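Local coordinates for protein integral membrane indolylacetylinositol arabinosyltransferase EmbC (Mycolicibacterium smegmatis, PDB 7BVE) that is an integral-membrane glycosyltransferase that probably polymerises arabinose into the arabinan of the mycobacterial cell wall, at residues A404-L409 against K443-A448; G731-V736 against R949-V954; R990-R995 against W1037-R1042. All coordinates share one frame; numbering follows the deposited sequence.

From the N terminus, interaction 1 comes first. It closes a short, mainly helical loop of 33 residues in the membrane part and ties the end of helix 385-405 to helix 440-449. Interaction 2 opens later, in the C-terminal domain, and closes a loop of 212 residues that includes a large branched antiparallel sheet. Interaction 3 follows and closes 41 residues. The three run in series, so none nests or crosses. Interaction 1 is remote, with its centre about 60 Å from the centres of the other two. Interactions 2 and 3 share one mixed sheet, where strand 1020-1029 lies between strands 736-738 and 1039-1045. They also touch, V736 and L951 packing on W1037.

Interaction 1 (A404-L409 against K443-A448); sequences ATSRLL and KTIVAA
L408, whose side chain packs on I445 and V446, gives its backbone N-H to OD2 of D238, which also takes the N-H of L409. This double grip holds the turn from which the L408 side chain reaches across. D238 belongs to helix 214-238, and the two amides lie where helix 409-422 starts. Across the contact I445 does most of the work. With chi1 -58°, its CG2 stands anti to the backbone N and faces L408, while CG1 lies beside the N and carries CD1 to S406. CD1 lies 3.7 Å from S406 CA. It also lies 3.7 Å from S406 OG. I445 CG2 meets L408 CD2 at 3.7 Å. The L408 and I445 side chains run antiparallel alongside each other. L408 CD2 also touches V446 CG2 at 4.0 Å, the two side chains set roughly perpendicular. S406 is the first residue to leave the helix, with a positive phi of 59°. The chain turns there. T405, the residue just before S406, lines the phosphopantetheine pocket, and the R407 side chain comes about 4 Å from that ligand. A404 and T405 also pack on another protein chain. No hydrogen bond joins the two segments. The contact therefore rests on van der Waals packing round I445, and D238 gives the turn beside it a polar hold.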
loop_
_atom_site.group_PDB
_atom_site.type_symbol
_atom_site.label_atom_id
_atom_site.label_comp_id
_atom_site.label_asym_id
_atom_site.label_seq_id
_atom_site.Cartn_x
_atom_site.Cartn_y
_atom_site.Cartn_z
ATOM N N ALA A 404 -29.360 -16.381 -32.501
ATOM C CA ALA A 404 -29.453 -16.308 -33.954
ATOM C C ALA A 404 -30.417 -17.348 -34.506
ATOM O O ALA A 404 -31.380 -17.012 -35.199
ATOM C CB ALA A 404 -28.065 -16.488 -34.560
ATOM N N THR A 405 -30.184 -18.619 -34.199
ATOM C CA THR A 405 -31.031 -19.679 -34.726
ATOM C C THR A 405 -32.356 -19.820 -33.992
ATOM O O THR A 405 -33.203 -20.589 -34.456
ATOM C CB THR A 405 -30.295 -21.015 -34.682
ATOM O OG1 THR A 405 -29.896 -21.296 -33.338
ATOM C CG2 THR A 405 -29.078 -20.972 -35.565
ATOM N N SER A 406 -32.535 -19.109 -32.874
ATOM C CA SER A 406 -33.740 -19.126 -32.036
ATOM C C SER A 406 -34.052 -20.533 -31.521
ATOM O O SER A 406 -35.101 -21.111 -31.798
ATOM C CB SER A 406 -34.940 -18.518 -32.772
ATOM O OG SER A 406 -36.091 -18.517 -31.951
ATOM N N ARG A 407 -33.107 -21.074 -30.755
ATOM C CA ARG A 407 -33.184 -22.420 -30.209
ATOM C C ARG A 407 -32.673 -22.407 -28.778
ATOM O O ARG A 407 -31.856 -21.564 -28.412
ATOM C CB ARG A 407 -32.381 -23.406 -31.057
ATOM C CG ARG A 407 -33.040 -23.753 -32.370
ATOM C CD ARG A 407 -32.178 -24.638 -33.231
ATOM N NE ARG A 407 -32.915 -25.086 -34.404
ATOM C CZ ARG A 407 -32.393 -25.814 -35.381
ATOM N NH1 ARG A 407 -31.119 -26.164 -35.340
ATOM N NH2 ARG A 407 -33.147 -26.184 -36.402
ATOM N N LEU A 408 -33.155 -23.351 -27.973
ATOM C CA LEU A 408 -32.895 -23.355 -26.536
ATOM C C LEU A 408 -31.788 -24.299 -26.101
ATOM O O LEU A 408 -31.252 -24.131 -24.999
ATOM C CB LEU A 408 -34.160 -23.724 -25.769
ATOM C CG LEU A 408 -35.246 -22.671 -25.700
ATOM C CD1 LEU A 408 -36.463 -23.271 -25.087
ATOM C CD2 LEU A 408 -34.742 -21.563 -24.835
ATOM N N LEU A 409 -31.454 -25.297 -26.916
ATOM C CA LEU A 409 -30.404 -26.236 -26.533
ATOM C C LEU A 409 -29.015 -25.608 -26.387
ATOM O O LEU A 409 -28.334 -25.962 -25.410
ATOM C CB LEU A 409 -30.384 -27.423 -27.506
ATOM C CG LEU A 409 -29.351 -28.512 -27.218
ATOM C CD1 LEU A 409 -29.637 -29.200 -25.912
ATOM C CD2 LEU A 409 -29.320 -29.508 -28.331
ATOM N N LYS A 443 -35.364 -14.840 -22.436
ATOM C CA LYS A 443 -36.754 -14.398 -22.430
ATOM C C LYS A 443 -37.289 -14.252 -23.844
ATOM O O LYS A 443 -38.428 -14.645 -24.126
ATOM C CB LYS A 443 -36.879 -13.073 -21.684
ATOM C CG LYS A 443 -38.299 -12.569 -21.583
ATOM C CD LYS A 443 -38.389 -11.277 -20.805
ATOM C CE LYS A 443 -37.878 -10.117 -21.631
ATOM N NZ LYS A 443 -38.782 -9.816 -22.770
ATOM N N THR A 444 -36.460 -13.728 -24.753
ATOM C CA THR A 444 -36.882 -13.550 -26.139
ATOM C C THR A 444 -37.114 -14.887 -26.834
ATOM O O THR A 444 -38.069 -15.030 -27.605
ATOM C CB THR A 444 -35.833 -12.732 -26.892
ATOM O OG1 THR A 444 -35.556 -11.532 -26.164
ATOM C CG2 THR A 444 -36.340 -12.344 -28.266
ATOM N N ILE A 445 -36.279 -15.886 -26.545
ATOM C CA ILE A 445 -36.441 -17.197 -27.171
ATOM C C ILE A 445 -37.614 -17.959 -26.561
ATOM O O ILE A 445 -38.371 -18.619 -27.278
ATOM C CB ILE A 445 -35.131 -18.001 -27.080
ATOM C CG1 ILE A 445 -33.994 -17.243 -27.746
ATOM C CG2 ILE A 445 -35.262 -19.329 -27.756
ATOM C CD1 ILE A 445 -34.271 -16.856 -29.164
ATOM N N VAL A 446 -37.798 -17.875 -25.240
ATOM C CA VAL A 446 -38.875 -18.618 -24.590
ATOM C C VAL A 446 -40.235 -18.033 -24.955
ATOM O O VAL A 446 -41.191 -18.775 -25.208
ATOM C CB VAL A 446 -38.638 -18.661 -23.066
ATOM C CG1 VAL A 446 -39.856 -19.148 -22.320
ATOM C CG2 VAL A 446 -37.503 -19.602 -22.750
ATOM N N ALA A 447 -40.329 -16.705 -25.076
ATOM C CA ALA A 447 -41.603 -16.071 -25.393
ATOM C C ALA A 447 -42.071 -16.315 -26.823
ATOM O O ALA A 447 -43.226 -16.013 -27.132
ATOM C CB ALA A 447 -41.506 -14.569 -25.137
ATOM N N ALA A 448 -41.219 -16.855 -27.694
ATOM C CA ALA A 448 -41.604 -17.177 -29.062
ATOM C C ALA A 448 -42.099 -18.604 -29.233
ATOM O O ALA A 448 -42.945 -18.854 -30.096
ATOM C CB ALA A 448 -40.426 -16.945 -30.010
#

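Interaction 2 (G731-V736 against R949-V954); sequences GLANDV and RTLQEV
L951 lays its two methyl groups over V736 and A733. CD1 meets V736 CG1 at 3.9 Å, and CD2 meets A733 CB at 4.0 Å. The L951 and V736 side chains run alongside each other in one direction. L951 CG and V736 CG1 both stand anti to their backbone N, with chi1 -173° in L951 and 171° in V736. Beside this apolar patch the backbones bond. L951 N donates to V736 O at 3.0 Å, a bond bent to 133° at the hydrogen. Q952 N reaches A733 O at 3.3 Å, a weak bond. V736 O is also approached by T950 CA at 3.3 Å in a CA-H...O contact. Q952 brings OE1 to 3.7 Å from A733 CB, its chain bent at chi2. The amide is held from outside: OE1 accepts from Q974 NE2, and NE2 bonds S957 OG. T950 occupies the N-cap position, and its CG2 lies 3.7 Å from N734 O. V736 O thus takes the amide of L951, the first residue of helix 951-954, and A733 O, weakly, that of Q952. This is a strand-to-helix junction at the rim of a mixed sheet, where 949-950 is an outermost strand beside 736-738.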
loop_
_atom_site.group_PDB
_atom_site.type_symbol
_atom_site.label_atom_id
_atom_site.label_comp_id
_atom_site.label_asym_id
_atom_site.label_seq_id
_atom_site.Cartn_x
_atom_site.Cartn_y
_atom_site.Cartn_z
ATOM N N GLY A 731 14.656 -32.047 -13.547
ATOM C CA GLY A 731 14.613 -30.643 -13.178
ATOM C C GLY A 731 15.924 -30.130 -12.621
ATOM O O GLY A 731 17.003 -30.377 -13.165
ATOM N N LEU A 732 15.824 -29.401 -11.507
ATOM C CA LEU A 732 16.965 -28.762 -10.867
ATOM C C LEU A 732 17.766 -29.727 -10.008
ATOM O O LEU A 732 18.849 -29.372 -9.549
ATOM C CB LEU A 732 16.457 -27.561 -10.058
ATOM C CG LEU A 732 17.331 -26.531 -9.351
ATOM C CD1 LEU A 732 18.318 -25.974 -10.317
ATOM C CD2 LEU A 732 16.483 -25.407 -8.822
ATOM N N ALA A 733 17.294 -30.956 -9.825
ATOM C CA ALA A 733 17.966 -31.906 -8.955
ATOM C C ALA A 733 19.234 -32.487 -9.556
ATOM O O ALA A 733 20.009 -33.104 -8.827
ATOM C CB ALA A 733 17.016 -33.036 -8.597
ATOM N N ASN A 734 19.463 -32.327 -10.855
ATOM C CA ASN A 734 20.707 -32.773 -11.464
ATOM C C ASN A 734 21.806 -31.730 -11.407
ATOM O O ASN A 734 22.975 -32.071 -11.618
ATOM C CB ASN A 734 20.478 -33.161 -12.924
ATOM C CG ASN A 734 19.688 -34.428 -13.069
ATOM O OD1 ASN A 734 18.553 -34.419 -13.544
ATOM N ND2 ASN A 734 20.291 -35.540 -12.674
ATOM N N ASP A 735 21.462 -30.479 -11.129
ATOM C CA ASP A 735 22.397 -29.372 -11.193
ATOM C C ASP A 735 22.631 -28.733 -9.838
ATOM O O ASP A 735 23.113 -27.603 -9.769
ATOM C CB ASP A 735 21.897 -28.354 -12.205
ATOM C CG ASP A 735 21.997 -28.872 -13.620
ATOM O OD1 ASP A 735 22.940 -29.636 -13.896
ATOM O OD2 ASP A 735 21.130 -28.557 -14.455
ATOM N N VAL A 736 22.303 -29.437 -8.765
ATOM C CA VAL A 736 22.606 -29.026 -7.404
ATOM C C VAL A 736 23.558 -30.057 -6.829
ATOM O O VAL A 736 23.239 -31.248 -6.800
ATOM C CB VAL A 736 21.341 -28.908 -6.547
ATOM C CG1 VAL A 736 21.714 -28.692 -5.132
ATOM C CG2 VAL A 736 20.501 -27.767 -7.016
ATOM N N ARG A 949 28.250 -34.682 -4.661
ATOM C CA ARG A 949 27.348 -35.538 -5.418
ATOM C C ARG A 949 26.098 -34.736 -5.728
ATOM O O ARG A 949 25.846 -33.702 -5.113
ATOM C CB ARG A 949 26.962 -36.800 -4.646
ATOM C CG ARG A 949 28.113 -37.712 -4.306
ATOM C CD ARG A 949 27.635 -38.908 -3.510
ATOM N NE ARG A 949 26.828 -39.813 -4.320
ATOM C CZ ARG A 949 26.126 -40.831 -3.835
ATOM N NH1 ARG A 949 26.119 -41.076 -2.533
ATOM N NH2 ARG A 949 25.425 -41.601 -4.651
ATOM N N THR A 950 25.307 -35.209 -6.682
ATOM C CA THR A 950 24.113 -34.458 -7.030
ATOM C C THR A 950 23.005 -34.732 -6.024
ATOM O O THR A 950 23.051 -35.693 -5.261
ATOM C CB THR A 950 23.644 -34.797 -8.440
ATOM O OG1 THR A 950 23.334 -36.187 -8.526
ATOM C CG2 THR A 950 24.725 -34.489 -9.434
ATOM N N LEU A 951 22.001 -33.858 -6.022
ATOM C CA LEU A 951 20.887 -34.008 -5.095
ATOM C C LEU A 951 19.982 -35.172 -5.463
ATOM O O LEU A 951 19.294 -35.697 -4.593
ATOM C CB LEU A 951 20.098 -32.700 -5.027
ATOM C CG LEU A 951 18.953 -32.441 -4.052
ATOM C CD1 LEU A 951 18.975 -31.000 -3.648
ATOM C CD2 LEU A 951 17.617 -32.738 -4.682
ATOM N N GLN A 952 19.976 -35.596 -6.722
ATOM C CA GLN A 952 19.184 -36.750 -7.125
ATOM C C GLN A 952 19.792 -38.051 -6.625
ATOM O O GLN A 952 19.067 -39.021 -6.395
ATOM C CB GLN A 952 19.041 -36.749 -8.649
ATOM C CG GLN A 952 18.176 -37.832 -9.268
ATOM C CD GLN A 952 16.721 -37.756 -8.854
ATOM O OE1 GLN A 952 16.177 -36.679 -8.639
ATOM N NE2 GLN A 952 16.071 -38.907 -8.781
ATOM N N GLU A 953 21.104 -38.090 -6.416
ATOM C CA GLU A 953 21.750 -39.278 -5.884
ATOM C C GLU A 953 21.754 -39.329 -4.366
ATOM O O GLU A 953 21.837 -40.420 -3.798
ATOM C CB GLU A 953 23.186 -39.362 -6.380
ATOM C CG GLU A 953 23.291 -39.529 -7.864
ATOM C CD GLU A 953 24.721 -39.579 -8.335
ATOM O OE1 GLU A 953 25.626 -39.389 -7.498
ATOM O OE2 GLU A 953 24.942 -39.802 -9.541
ATOM N N VAL A 954 21.675 -38.182 -3.700
ATOM C CA VAL A 954 21.623 -38.126 -2.247
ATOM C C VAL A 954 20.178 -38.274 -1.789
ATOM O O VAL A 954 19.832 -39.221 -1.077
ATOM C CB VAL A 954 22.236 -36.815 -1.737
ATOM C CG1 VAL A 954 22.075 -36.703 -0.251
ATOM C CG2 VAL A 954 23.688 -36.748 -2.119
#

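Interaction 3 (R990-R995 against W1037-R1042); sequences RILPDR and WGSLQR
W1037 turns its ring edge to I991, with CZ3 4.3 Å from I991 CG2 and the methyl near the ring plane. G1038 follows with phi 148°, a backbone shape that suits glycine. Its CA approaches two carbonyl oxygens of the facing chain in CA-H...O contacts, P993 O at 3.4 Å and L992 O at 3.6 Å. S1039 O accepts from L992 N at 3.0 Å, and the bond is nearly straight, 170° at the hydrogen. The serine OG sits against the L992 side chain, close to CB and CD1. Strands 1039-1045 and 989-992 run antiparallel in the mixed sheet of the C-terminal domain. Strand 1020-1029 flanks the former, and 961-963 lies parallel to the latter. L1040 forms a non-hydrogen-bonded pair with I991. Its CD1 reaches I991 CG1 at 3.8 Å, and the two side chains cross at a slant. Both are buried, on the sheet face away from R990 and Q1041. Q1041 pairs with R990 through two backbone bonds: Q1041 N to R990 O at 3.0 Å, and R990 N to Q1041 O at 3.2 Å. Their side chains run alongside each other, with amide and guanidinium planes 77° apart. L992 CG, from the same strand as R990, lies over one face of that guanidinium, toward its rim, and D964 makes a long, weak ion pair with R990 NE.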
loop_
_atom_site.group_PDB
_atom_site.type_symbol
_atom_site.label_atom_id
_atom_site.label_comp_id
_atom_site.label_asym_id
_atom_site.label_seq_id
_atom_site.Cartn_x
_atom_site.Cartn_y
_atom_site.Cartn_z
ATOM N N ARG A 990 14.034 -31.687 3.591
ATOM C CA ARG A 990 13.227 -30.504 3.348
ATOM C C ARG A 990 13.946 -29.620 2.341
ATOM O O ARG A 990 15.152 -29.417 2.453
ATOM C CB ARG A 990 12.968 -29.723 4.631
ATOM C CG ARG A 990 12.097 -28.529 4.407
ATOM C CD ARG A 990 11.972 -27.657 5.605
ATOM N NE ARG A 990 11.364 -26.394 5.213
ATOM C CZ ARG A 990 11.232 -25.345 6.018
ATOM N NH1 ARG A 990 11.674 -25.403 7.262
ATOM N NH2 ARG A 990 10.676 -24.234 5.566
ATOM N N ILE A 991 13.214 -29.099 1.362
ATOM C CA ILE A 991 13.769 -28.215 0.345
ATOM C C ILE A 991 13.088 -26.860 0.461
ATOM O O ILE A 991 11.858 -26.779 0.471
ATOM C CB ILE A 991 13.606 -28.808 -1.066
ATOM C CG1 ILE A 991 14.381 -30.115 -1.165
ATOM C CG2 ILE A 991 14.126 -27.867 -2.104
ATOM C CD1 ILE A 991 14.059 -30.916 -2.364
ATOM N N LEU A 992 13.885 -25.803 0.550
ATOM C CA LEU A 992 13.410 -24.450 0.772
ATOM C C LEU A 992 13.698 -23.584 -0.448
ATOM O O LEU A 992 14.509 -23.954 -1.301
ATOM C CB LEU A 992 14.086 -23.821 1.998
ATOM C CG LEU A 992 13.815 -24.316 3.413
ATOM C CD1 LEU A 992 14.688 -25.497 3.769
ATOM C CD2 LEU A 992 14.023 -23.205 4.381
ATOM N N PRO A 993 13.034 -22.428 -0.577
ATOM C CA PRO A 993 13.491 -21.419 -1.537
ATOM C C PRO A 993 14.673 -20.624 -1.008
ATOM O O PRO A 993 15.235 -20.961 0.036
ATOM C CB PRO A 993 12.264 -20.520 -1.712
ATOM C CG PRO A 993 11.141 -21.316 -1.255
ATOM C CD PRO A 993 11.654 -22.160 -0.158
ATOM N N ASP A 994 15.062 -19.562 -1.710
ATOM C CA ASP A 994 16.096 -18.673 -1.196
ATOM C C ASP A 994 15.578 -17.893 0.012
ATOM O O ASP A 994 14.404 -17.963 0.371
ATOM C CB ASP A 994 16.590 -17.728 -2.285
ATOM C CG ASP A 994 15.482 -16.896 -2.894
ATOM O OD1 ASP A 994 14.292 -17.192 -2.670
ATOM O OD2 ASP A 994 15.811 -15.908 -3.584
ATOM N N ARG A 995 16.471 -17.107 0.619
ATOM C CA ARG A 995 16.202 -16.525 1.931
ATOM C C ARG A 995 15.099 -15.476 1.876
ATOM O O ARG A 995 14.229 -15.437 2.756
ATOM C CB ARG A 995 17.486 -15.929 2.497
ATOM C CG ARG A 995 17.348 -15.354 3.884
ATOM C CD ARG A 995 18.666 -14.786 4.371
ATOM N NE ARG A 995 19.135 -13.687 3.534
ATOM C CZ ARG A 995 18.741 -12.425 3.665
ATOM N NH1 ARG A 995 19.225 -11.494 2.857
ATOM N NH2 ARG A 995 17.868 -12.093 4.604
ATOM N N TRP A 1037 20.174 -20.513 -4.746
ATOM C CA TRP A 1037 19.056 -21.238 -5.330
ATOM C C TRP A 1037 18.008 -21.627 -4.297
ATOM O O TRP A 1037 16.847 -21.830 -4.658
ATOM C CB TRP A 1037 19.557 -22.497 -6.035
ATOM C CG TRP A 1037 20.122 -23.524 -5.112
ATOM C CD1 TRP A 1037 21.407 -23.624 -4.702
ATOM C CD2 TRP A 1037 19.416 -24.603 -4.488
ATOM N NE1 TRP A 1037 21.551 -24.693 -3.858
ATOM C CE2 TRP A 1037 20.339 -25.309 -3.709
ATOM C CE3 TRP A 1037 18.084 -25.034 -4.511
ATOM C CZ2 TRP A 1037 19.980 -26.422 -2.958
ATOM C CZ3 TRP A 1037 17.733 -26.138 -3.770
ATOM C CH2 TRP A 1037 18.674 -26.821 -3.005
ATOM N N GLY A 1038 18.395 -21.745 -3.044
ATOM C CA GLY A 1038 17.575 -22.299 -1.997
ATOM C C GLY A 1038 18.467 -23.008 -0.991
ATOM O O GLY A 1038 19.653 -22.691 -0.898
ATOM N N SER A 1039 17.894 -23.968 -0.268
ATOM C CA SER A 1039 18.670 -24.729 0.696
ATOM C C SER A 1039 18.017 -26.078 0.953
ATOM O O SER A 1039 16.856 -26.282 0.618
ATOM C CB SER A 1039 18.843 -23.957 2.007
ATOM O OG SER A 1039 17.608 -23.673 2.618
ATOM N N LEU A 1040 18.789 -26.987 1.541
ATOM C CA LEU A 1040 18.387 -28.348 1.856
ATOM C C LEU A 1040 18.645 -28.627 3.331
ATOM O O LEU A 1040 19.614 -28.130 3.904
ATOM C CB LEU A 1040 19.163 -29.345 0.996
ATOM C CG LEU A 1040 18.901 -30.840 1.126
ATOM C CD1 LEU A 1040 17.507 -31.179 0.671
ATOM C CD2 LEU A 1040 19.920 -31.623 0.352
ATOM N N GLN A 1041 17.770 -29.417 3.954
ATOM C CA GLN A 1041 17.905 -29.771 5.360
ATOM C C GLN A 1041 17.689 -31.262 5.557
ATOM O O GLN A 1041 16.979 -31.910 4.791
ATOM C CB GLN A 1041 16.912 -29.007 6.231
ATOM C CG GLN A 1041 17.152 -27.535 6.296
ATOM C CD GLN A 1041 16.155 -26.840 7.169
ATOM O OE1 GLN A 1041 15.238 -27.461 7.688
ATOM N NE2 GLN A 1041 16.324 -25.542 7.339
ATOM N N ARG A 1042 18.309 -31.802 6.602
ATOM C CA ARG A 1042 18.002 -33.131 7.118
ATOM C C ARG A 1042 17.002 -32.973 8.245
ATOM O O ARG A 1042 17.067 -31.999 8.995
ATOM C CB ARG A 1042 19.244 -33.850 7.641
ATOM C CG ARG A 1042 20.169 -34.359 6.590
ATOM C CD ARG A 1042 21.413 -34.985 7.175
ATOM N NE ARG A 1042 22.267 -33.972 7.780
ATOM C CZ ARG A 1042 23.362 -34.238 8.482
ATOM N NH1 ARG A 1042 23.745 -35.492 8.665
ATOM N NH2 ARG A 1042 24.071 -33.247 9.005
#